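Local coordinates for protein KLLA0E08119p (Kluyveromyces lactis, PDB 3VA7) that probably uses ATP, hydrogencarbonate and biotin to carboxylate urea in urea breakdown, this portion holding its biotin carboxylase, carboxyltransferase and biotin-carrier domains, at residues 878-883 against 890-895; 850-855 against 863-868. All blocks are in the same frame, centred on the assembly; numbering follows the deposited sequence.

Contact 1. Residues 878-883 against 890-895; sequences VGIVEM and VLIEFD
M883 lies alongside I892, the two side chains pointing the same way from neighbouring antiparallel strands. A bend at chi3 (76°) brings M883 CE round to 4.0 Å from I892 CG1, while M883 CB rests 3.8 Å from V890 CG2. The other branch of I892 serves a second neighbour: its CG2 meets I880 CG1 at 4.1 Å. I880, M883, I892 and F894 share one face of the sheet, where L904 of helix 901-912 packs on I880, I892 and F894, and V872 of helix 859-875 on I880 and M883. The F894 ring leads away from 878-883, with I892 O in its plane at the edge.

Between I880 and E882 the register slips by one residue. V881 and E882 together face E893, which is gripped through both backbone polar atoms: V881 N donates to E893 O (2.6 Å), and E893 N donates to E882 O (2.9 Å). On the G879 side of the slip, D895 N donates to G879 O at 2.9 Å. The extra residue, V881, turns its side chain toward the partner strand and spreads its methyls along it, CG1 against the E893 carboxylate and CG2 near D895 N. E882 stands on the same face as E893, with E882 OE2 4.4 Å from E893 OE1; a salt bridge from E882 to R500 probably eases this like-charge approach. V881, E882 and E893 thus form a classic beta bulge, set in a beta hairpin whose strand 880-885 is an edge strand of the five-stranded antiparallel sheet of the carboxyltransferase region.

Contact 2. Residues 850-855 against 863-868; sequences VEYGEL and YRINRL
R864 lays its aliphatic chain over one face of the Y852 ring, and the ring fills the hollow between helix 863-868 and strand 850-852. R864 CD stands 4.1 Å from the ring centroid and 13° off the normal, a CH-pi contact. The chain is extended from CG to NE and crosses Y852 at about a right angle. Its guanidinium is turned 88° from the ring plane and offers an edge to Y852 CE1, which lies 3.8 Å from R864 NE. V850 CG1 comes over the opposite ring face, offset toward the rim, so the tyrosine is sandwiched between its own strand and the helix.

Strand and helix run roughly antiparallel (147°), their short axes 10.4 Å apart, and side chains bridge that gap. This is the first half of a beta-alpha-beta crossover: strand 847-852 leads into helix 859-875, which returns the chain to the parallel strand 880-885 with strand 889-894 lying between them in the sheet.

I865 abuts the ring at its edge, CG1 near the ring plane and 3.7 Å from Y852 CE2. One helical turn past R864, L868 is the bump beside the hydroxyl: its CD2 approaches Y852 OH to 3.4 Å from an oblique direction. The same methyl also meets V850 CG1 at 4.2 Å. V890 of the adjacent strand packs against both I865 and L868, and V838 packs on V850 and Y852. At the far end of the ring the E912 carboxylate takes a hydrogen bond from Y852 OH through OE1 and a salt bridge from R864 NH2 through OE2, fixing the tyrosine and the arginine lying across it in relation to each other.

Overall arrangement
Contact 2 precedes contact 1 along the chain, and their centres are 16 Å apart. Strand 889-894 joins them: it is the second strand of the hairpin in contact 1 and the sheet neighbour of strand 847-852 in contact 2. V850 N lies 3.0 Å from V890 O, a probable hydrogen bond, while I892 CD1 packs 3.5 Å from V850 CG2. Contact 1 lies nearer the ligands: the D895 side chain is about 7 Å from the bound sodium ion, whose site comprises E764, R790 and D845, and the L891 side chain about 12 Å from the biotinyl group, whose pocket includes K1202.

Contact 1. Residues 878-883 against 890-895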
ATOM      1  N   VAL A 878      12.214 -24.366 -21.925  1.00 30.08           N
ATOM      2  CA  VAL A 878      13.204 -23.418 -21.391  1.00 29.32           C
ATOM      3  C   VAL A 878      13.117 -22.029 -22.062  1.00 28.81           C
ATOM      4  O   VAL A 878      12.913 -21.898 -23.283  1.00 29.26           O
ATOM      5  CB  VAL A 878      14.655 -24.036 -21.503  1.00 29.83           C
ATOM      6  CG1 VAL A 878      15.794 -22.989 -21.326  1.00 26.65           C
ATOM      7  CG2 VAL A 878      14.809 -25.142 -20.500  1.00 28.90           C
ATOM      8  N   GLY A 879      13.274 -20.988 -21.268  1.00 28.41           N
ATOM      9  CA  GLY A 879      13.339 -19.639 -21.835  1.00 28.52           C
ATOM     10  C   GLY A 879      12.110 -18.766 -21.699  1.00 29.36           C
ATOM     11  O   GLY A 879      12.208 -17.556 -21.750  1.00 30.64           O
ATOM     12  N   ILE A 880      10.955 -19.379 -21.492  1.00 30.03           N
ATOM     13  CA  ILE A 880       9.707 -18.669 -21.387  1.00 30.00           C
ATOM     14  C   ILE A 880       9.529 -18.068 -20.012  1.00 29.00           C
ATOM     15  O   ILE A 880       9.630 -18.771 -19.010  1.00 28.47           O
ATOM     16  CB  ILE A 880       8.549 -19.587 -21.786  1.00 31.27           C
ATOM     17  CG1 ILE A 880       8.295 -19.364 -23.289  1.00 31.99           C
ATOM     18  CG2 ILE A 880       7.319 -19.279 -20.932  1.00 30.24           C
ATOM     19  CD1 ILE A 880       7.865 -20.540 -24.038  1.00 36.56           C
ATOM     20  N   VAL A 881       9.263 -16.756 -19.963  1.00 27.84           N
ATOM     21  CA  VAL A 881       9.204 -16.063 -18.658  1.00 26.57           C
ATOM     22  C   VAL A 881       7.788 -15.982 -18.046  1.00 26.37           C
ATOM     23  O   VAL A 881       7.605 -16.243 -16.859  1.00 25.98           O
ATOM     24  CB  VAL A 881       9.900 -14.691 -18.716  1.00 27.20           C
ATOM     25  CG1 VAL A 881       9.615 -13.848 -17.452  1.00 21.70           C
ATOM     26  CG2 VAL A 881      11.390 -14.913 -18.939  1.00 25.76           C
ATOM     27  N   GLU A 882       6.798 -15.665 -18.871  1.00 25.44           N
ATOM     28  CA  GLU A 882       5.447 -15.426 -18.384  1.00 25.30           C
ATOM     29  C   GLU A 882       4.479 -15.354 -19.579  1.00 25.02           C
ATOM     30  O   GLU A 882       4.775 -14.755 -20.606  1.00 24.76           O
ATOM     31  CB  GLU A 882       5.403 -14.164 -17.514  1.00 24.38           C
ATOM     32  CG  GLU A 882       4.017 -13.777 -17.138  1.00 27.02           C
ATOM     33  CD  GLU A 882       3.908 -12.670 -16.084  1.00 27.67           C
ATOM     34  OE1 GLU A 882       2.922 -12.716 -15.332  1.00 27.36           O
ATOM     35  OE2 GLU A 882       4.743 -11.749 -16.039  1.00 27.61           O
ATOM     36  N   MET A 883       3.352 -16.040 -19.465  1.00 25.34           N
ATOM     37  CA  MET A 883       2.340 -15.982 -20.510  1.00 25.33           C
ATOM     38  C   MET A 883       1.138 -15.282 -19.932  1.00 24.45           C
ATOM     39  O   MET A 883       0.603 -15.710 -18.883  1.00 24.06           O
ATOM     40  CB  MET A 883       1.989 -17.387 -20.997  1.00 24.79           C
ATOM     41  CG  MET A 883       3.209 -18.135 -21.341  1.00 28.96           C
ATOM     42  SD  MET A 883       3.054 -19.912 -21.558  1.00 36.34           S
ATOM     43  CE  MET A 883       2.292 -19.864 -23.149  1.00 29.81           C
ATOM     44  N   VAL A 890      -2.545 -14.093 -26.265  1.00 24.25           N
ATOM     45  CA  VAL A 890      -1.745 -14.315 -25.063  1.00 23.43           C
ATOM     46  C   VAL A 890      -0.408 -13.757 -25.364  1.00 23.65           C
ATOM     47  O   VAL A 890       0.109 -13.864 -26.493  1.00 23.74           O
ATOM     48  CB  VAL A 890      -1.613 -15.852 -24.645  1.00 24.44           C
ATOM     49  CG1 VAL A 890      -1.188 -16.741 -25.876  1.00 24.40           C
ATOM     50  CG2 VAL A 890      -0.635 -16.051 -23.446  1.00 21.06           C
ATOM     51  N   LEU A 891       0.176 -13.125 -24.380  1.00 24.24           N
ATOM     52  CA  LEU A 891       1.451 -12.525 -24.654  1.00 24.82           C
ATOM     53  C   LEU A 891       2.501 -13.392 -23.973  1.00 25.14           C
ATOM     54  O   LEU A 891       2.354 -13.757 -22.812  1.00 25.60           O
ATOM     55  CB  LEU A 891       1.454 -11.088 -24.157  1.00 24.75           C
ATOM     56  CG  LEU A 891       2.779 -10.380 -24.288  1.00 23.69           C
ATOM     57  CD1 LEU A 891       3.020  -9.971 -25.739  1.00 20.97           C
ATOM     58  CD2 LEU A 891       2.827  -9.225 -23.329  1.00 17.69           C
ATOM     59  N   ILE A 892       3.544 -13.718 -24.718  1.00 24.69           N
ATOM     60  CA  ILE A 892       4.554 -14.609 -24.256  1.00 24.75           C
ATOM     61  C   ILE A 892       5.858 -13.873 -24.083  1.00 25.11           C
ATOM     62  O   ILE A 892       6.415 -13.347 -25.073  1.00 24.64           O
ATOM     63  CB  ILE A 892       4.724 -15.700 -25.293  1.00 25.22           C
ATOM     64  CG1 ILE A 892       3.561 -16.656 -25.157  1.00 24.29           C
ATOM     65  CG2 ILE A 892       6.012 -16.489 -25.044  1.00 24.50           C
ATOM     66  CD1 ILE A 892       3.048 -17.062 -26.367  1.00 22.77           C
ATOM     67  N   GLU A 893       6.333 -13.815 -22.838  1.00 25.61           N
ATOM     68  CA  GLU A 893       7.570 -13.109 -22.555  1.00 27.22           C
ATOM     69  C   GLU A 893       8.677 -14.106 -22.515  1.00 28.98           C
ATOM     70  O   GLU A 893       8.534 -15.190 -21.876  1.00 30.16           O
ATOM     71  CB  GLU A 893       7.546 -12.312 -21.241  1.00 27.42           C
ATOM     72  CG  GLU A 893       8.768 -11.384 -21.062  1.00 25.67           C
ATOM     73  CD  GLU A 893       8.870 -10.704 -19.672  1.00 27.61           C
ATOM     74  OE1 GLU A 893       7.915 -10.747 -18.888  1.00 27.17           O
ATOM     75  OE2 GLU A 893       9.939 -10.134 -19.338  1.00 28.03           O
ATOM     76  N   PHE A 894       9.788 -13.767 -23.178  1.00 29.27           N
ATOM     77  CA  PHE A 894      10.941 -14.656 -23.119  1.00 29.61           C
ATOM     78  C   PHE A 894      12.239 -14.008 -22.679  1.00 30.48           C
ATOM     79  O   PHE A 894      12.414 -12.772 -22.662  1.00 30.60           O
ATOM     80  CB  PHE A 894      11.138 -15.422 -24.433  1.00 29.01           C
ATOM     81  CG  PHE A 894      11.303 -14.525 -25.679  1.00 27.19           C
ATOM     82  CD1 PHE A 894      12.557 -14.410 -26.315  1.00 24.02           C
ATOM     83  CD2 PHE A 894      10.195 -13.830 -26.227  1.00 23.80           C
ATOM     84  CE1 PHE A 894      12.711 -13.612 -27.467  1.00 25.55           C
ATOM     85  CE2 PHE A 894      10.322 -13.008 -27.374  1.00 20.79           C
ATOM     86  CZ  PHE A 894      11.587 -12.893 -27.993  1.00 25.30           C
ATOM     87  N   ASP A 895      13.153 -14.898 -22.328  1.00 31.02           N
ATOM     88  CA  ASP A 895      14.525 -14.571 -22.009  1.00 31.37           C
ATOM     89  C   ASP A 895      15.397 -14.942 -23.214  1.00 31.00           C
ATOM     90  O   ASP A 895      15.700 -16.101 -23.430  1.00 31.03           O
ATOM     91  CB  ASP A 895      14.930 -15.404 -20.804  1.00 31.19           C
ATOM     92  CG  ASP A 895      16.249 -14.994 -20.247  1.00 34.20           C
ATOM     93  OD1 ASP A 895      17.033 -14.325 -20.989  1.00 36.00           O
ATOM     94  OD2 ASP A 895      16.492 -15.349 -19.067  1.00 34.91           O
TER

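Contact 2. Residues 850-855 against 863-868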
ATOM      1  N   VAL A 850       0.609 -13.667 -29.424  1.00 24.83           N
ATOM      2  CA  VAL A 850      -0.132 -14.684 -30.225  1.00 25.55           C
ATOM      3  C   VAL A 850      -1.599 -14.268 -30.294  1.00 27.29           C
ATOM      4  O   VAL A 850      -2.277 -14.156 -29.255  1.00 27.84           O
ATOM      5  CB  VAL A 850      -0.072 -16.118 -29.549  1.00 25.43           C
ATOM      6  CG1 VAL A 850      -0.783 -17.149 -30.342  1.00 23.41           C
ATOM      7  CG2 VAL A 850       1.323 -16.575 -29.351  1.00 24.81           C
ATOM      8  N   GLU A 851      -2.113 -14.041 -31.488  1.00 28.58           N
ATOM      9  CA  GLU A 851      -3.513 -13.617 -31.635  1.00 30.47           C
ATOM     10  C   GLU A 851      -4.429 -14.630 -32.336  1.00 31.67           C
ATOM     11  O   GLU A 851      -4.212 -14.998 -33.478  1.00 31.78           O
ATOM     12  CB  GLU A 851      -3.572 -12.300 -32.408  1.00 29.92           C
ATOM     13  CG  GLU A 851      -2.987 -11.143 -31.669  1.00 31.24           C
ATOM     14  CD  GLU A 851      -3.061  -9.918 -32.523  1.00 34.52           C
ATOM     15  OE1 GLU A 851      -3.188 -10.069 -33.760  1.00 36.63           O
ATOM     16  OE2 GLU A 851      -2.994  -8.811 -31.969  1.00 35.12           O
ATOM     17  N   TYR A 852      -5.468 -15.061 -31.663  1.00 33.80           N
ATOM     18  CA  TYR A 852      -6.425 -15.964 -32.301  1.00 36.33           C
ATOM     19  C   TYR A 852      -7.589 -15.323 -33.078  1.00 38.21           C
ATOM     20  O   TYR A 852      -8.162 -14.299 -32.679  1.00 39.96           O
ATOM     21  CB  TYR A 852      -6.986 -16.949 -31.274  1.00 35.79           C
ATOM     22  CG  TYR A 852      -5.966 -17.939 -30.760  1.00 35.16           C
ATOM     23  CD1 TYR A 852      -5.215 -18.767 -31.643  1.00 35.22           C
ATOM     24  CD2 TYR A 852      -5.747 -18.065 -29.424  1.00 31.14           C
ATOM     25  CE1 TYR A 852      -4.309 -19.699 -31.154  1.00 32.52           C
ATOM     26  CE2 TYR A 852      -4.843 -18.989 -28.939  1.00 32.77           C
ATOM     27  CZ  TYR A 852      -4.131 -19.794 -29.791  1.00 31.31           C
ATOM     28  OH  TYR A 852      -3.227 -20.664 -29.229  1.00 30.09           O
ATOM     29  N   GLY A 853      -7.935 -15.969 -34.179  1.00 39.42           N
ATOM     30  CA  GLY A 853      -9.165 -15.735 -34.884  1.00 40.96           C
ATOM     31  C   GLY A 853      -9.069 -14.538 -35.776  1.00 42.66           C
ATOM     32  O   GLY A 853      -7.993 -13.968 -35.928  1.00 42.80           O
ATOM     33  N   GLU A 854     -10.204 -14.185 -36.374  1.00 44.33           N
ATOM     34  CA  GLU A 854     -10.422 -12.859 -36.910  1.00 46.89           C
ATOM     35  C   GLU A 854     -10.703 -11.911 -35.713  1.00 47.34           C
ATOM     36  O   GLU A 854     -10.761 -12.357 -34.549  1.00 46.48           O
ATOM     37  CB  GLU A 854     -11.578 -12.881 -37.935  1.00 48.04           C
ATOM     38  CG  GLU A 854     -11.411 -13.923 -39.086  1.00 49.72           C
ATOM     39  CD  GLU A 854     -10.373 -13.512 -40.144  1.00 54.90           C
ATOM     40  OE1 GLU A 854     -10.035 -12.309 -40.213  1.00 57.51           O
ATOM     41  OE2 GLU A 854      -9.880 -14.392 -40.905  1.00 57.85           O
ATOM     42  N   LEU A 855     -10.811 -10.612 -35.982  1.00 48.60           N
ATOM     43  CA  LEU A 855     -10.988  -9.624 -34.891  1.00 50.08           C
ATOM     44  C   LEU A 855     -12.444  -9.704 -34.335  1.00 50.36           C
ATOM     45  O   LEU A 855     -13.391  -9.050 -34.810  1.00 50.58           O
ATOM     46  CB  LEU A 855     -10.522  -8.201 -35.287  1.00 50.52           C
ATOM     47  CG  LEU A 855      -9.147  -7.966 -36.005  1.00 53.72           C
ATOM     48  CD1 LEU A 855      -8.863  -6.467 -36.281  1.00 52.95           C
ATOM     49  CD2 LEU A 855      -7.895  -8.628 -35.344  1.00 53.99           C
ATOM     50  N   TYR A 863     -10.772 -20.773 -24.118  1.00 30.12           N
ATOM     51  CA  TYR A 863     -10.346 -22.053 -23.598  1.00 29.18           C
ATOM     52  C   TYR A 863      -9.039 -22.473 -24.288  1.00 28.82           C
ATOM     53  O   TYR A 863      -8.119 -23.016 -23.644  1.00 29.20           O
ATOM     54  CB  TYR A 863     -11.408 -23.114 -23.712  1.00 28.99           C
ATOM     55  CG  TYR A 863     -10.998 -24.324 -22.935  1.00 29.69           C
ATOM     56  CD1 TYR A 863     -10.735 -24.236 -21.569  1.00 26.73           C
ATOM     57  CD2 TYR A 863     -10.793 -25.557 -23.583  1.00 30.92           C
ATOM     58  CE1 TYR A 863     -10.317 -25.349 -20.860  1.00 29.49           C
ATOM     59  CE2 TYR A 863     -10.383 -26.697 -22.872  1.00 26.97           C
ATOM     60  CZ  TYR A 863     -10.146 -26.582 -21.528  1.00 31.05           C
ATOM     61  OH  TYR A 863      -9.730 -27.707 -20.822  1.00 36.14           O
ATOM     62  N   ARG A 864      -8.925 -22.108 -25.556  1.00 27.45           N
ATOM     63  CA  ARG A 864      -7.785 -22.476 -26.354  1.00 27.62           C
ATOM     64  C   ARG A 864      -6.500 -21.851 -25.828  1.00 27.92           C
ATOM     65  O   ARG A 864      -5.420 -22.512 -25.832  1.00 26.45           O
ATOM     66  CB  ARG A 864      -8.022 -22.109 -27.826  1.00 28.16           C
ATOM     67  CG  ARG A 864      -6.824 -22.303 -28.728  1.00 27.87           C
ATOM     68  CD  ARG A 864      -7.282 -22.337 -30.153  1.00 29.03           C
ATOM     69  NE  ARG A 864      -6.262 -22.996 -30.948  1.00 30.08           N
ATOM     70  CZ  ARG A 864      -6.293 -24.268 -31.392  1.00 30.48           C
ATOM     71  NH1 ARG A 864      -7.343 -25.076 -31.192  1.00 25.50           N
ATOM     72  NH2 ARG A 864      -5.231 -24.730 -32.055  1.00 26.95           N
ATOM     73  N   ILE A 865      -6.611 -20.592 -25.376  1.00 27.99           N
ATOM     74  CA  ILE A 865      -5.452 -19.879 -24.818  1.00 27.35           C
ATOM     75  C   ILE A 865      -5.064 -20.630 -23.562  1.00 28.81           C
ATOM     76  O   ILE A 865      -3.868 -20.825 -23.241  1.00 29.24           O
ATOM     77  CB  ILE A 865      -5.811 -18.429 -24.463  1.00 27.86           C
ATOM     78  CG1 ILE A 865      -6.149 -17.647 -25.750  1.00 25.65           C
ATOM     79  CG2 ILE A 865      -4.735 -17.760 -23.546  1.00 21.26           C
ATOM     80  CD1 ILE A 865      -6.929 -16.399 -25.423  1.00 27.76           C
ATOM     81  N   ASN A 866      -6.076 -21.104 -22.855  1.00 28.73           N
ATOM     82  CA  ASN A 866      -5.764 -21.829 -21.674  1.00 29.60           C
ATOM     83  C   ASN A 866      -4.968 -23.119 -22.059  1.00 30.22           C
ATOM     84  O   ASN A 866      -4.048 -23.542 -21.335  1.00 31.18           O
ATOM     85  CB  ASN A 866      -7.028 -22.082 -20.898  1.00 29.02           C
ATOM     86  CG  ASN A 866      -6.952 -23.307 -20.127  1.00 31.22           C
ATOM     87  OD1 ASN A 866      -6.725 -23.313 -18.919  1.00 29.48           O
ATOM     88  ND2 ASN A 866      -7.129 -24.408 -20.824  1.00 33.53           N
ATOM     89  N   ARG A 867      -5.266 -23.686 -23.225  1.00 29.21           N
ATOM     90  CA  ARG A 867      -4.682 -24.974 -23.640  1.00 29.05           C
ATOM     91  C   ARG A 867      -3.240 -24.724 -24.177  1.00 30.05           C
ATOM     92  O   ARG A 867      -2.334 -25.478 -23.871  1.00 31.01           O
ATOM     93  CB  ARG A 867      -5.589 -25.690 -24.686  1.00 27.89           C
ATOM     94  CG  ARG A 867      -6.746 -26.564 -24.192  1.00 25.09           C
ATOM     95  CD  ARG A 867      -6.914 -26.601 -22.639  1.00 31.42           C
ATOM     96  NE  ARG A 867      -6.332 -27.764 -21.983  1.00 30.82           N
ATOM     97  CZ  ARG A 867      -6.017 -27.872 -20.691  1.00 36.38           C
ATOM     98  NH1 ARG A 867      -6.197 -26.867 -19.819  1.00 36.96           N
ATOM     99  NH2 ARG A 867      -5.479 -29.028 -20.254  1.00 37.86           N
ATOM    100  N   LEU A 868      -3.037 -23.669 -24.971  1.00 29.56           N
ATOM    101  CA  LEU A 868      -1.691 -23.246 -25.359  1.00 28.62           C
ATOM    102  C   LEU A 868      -0.777 -23.119 -24.135  1.00 28.63           C
ATOM    103  O   LEU A 868       0.309 -23.666 -24.137  1.00 29.70           O
ATOM    104  CB  LEU A 868      -1.711 -21.937 -26.183  1.00 27.57           C
ATOM    105  CG  LEU A 868      -0.326 -21.520 -26.667  1.00 27.14           C
ATOM    106  CD1 LEU A 868       0.249 -22.648 -27.510  1.00 30.41           C
ATOM    107  CD2 LEU A 868      -0.309 -20.244 -27.535  1.00 24.38           C
TER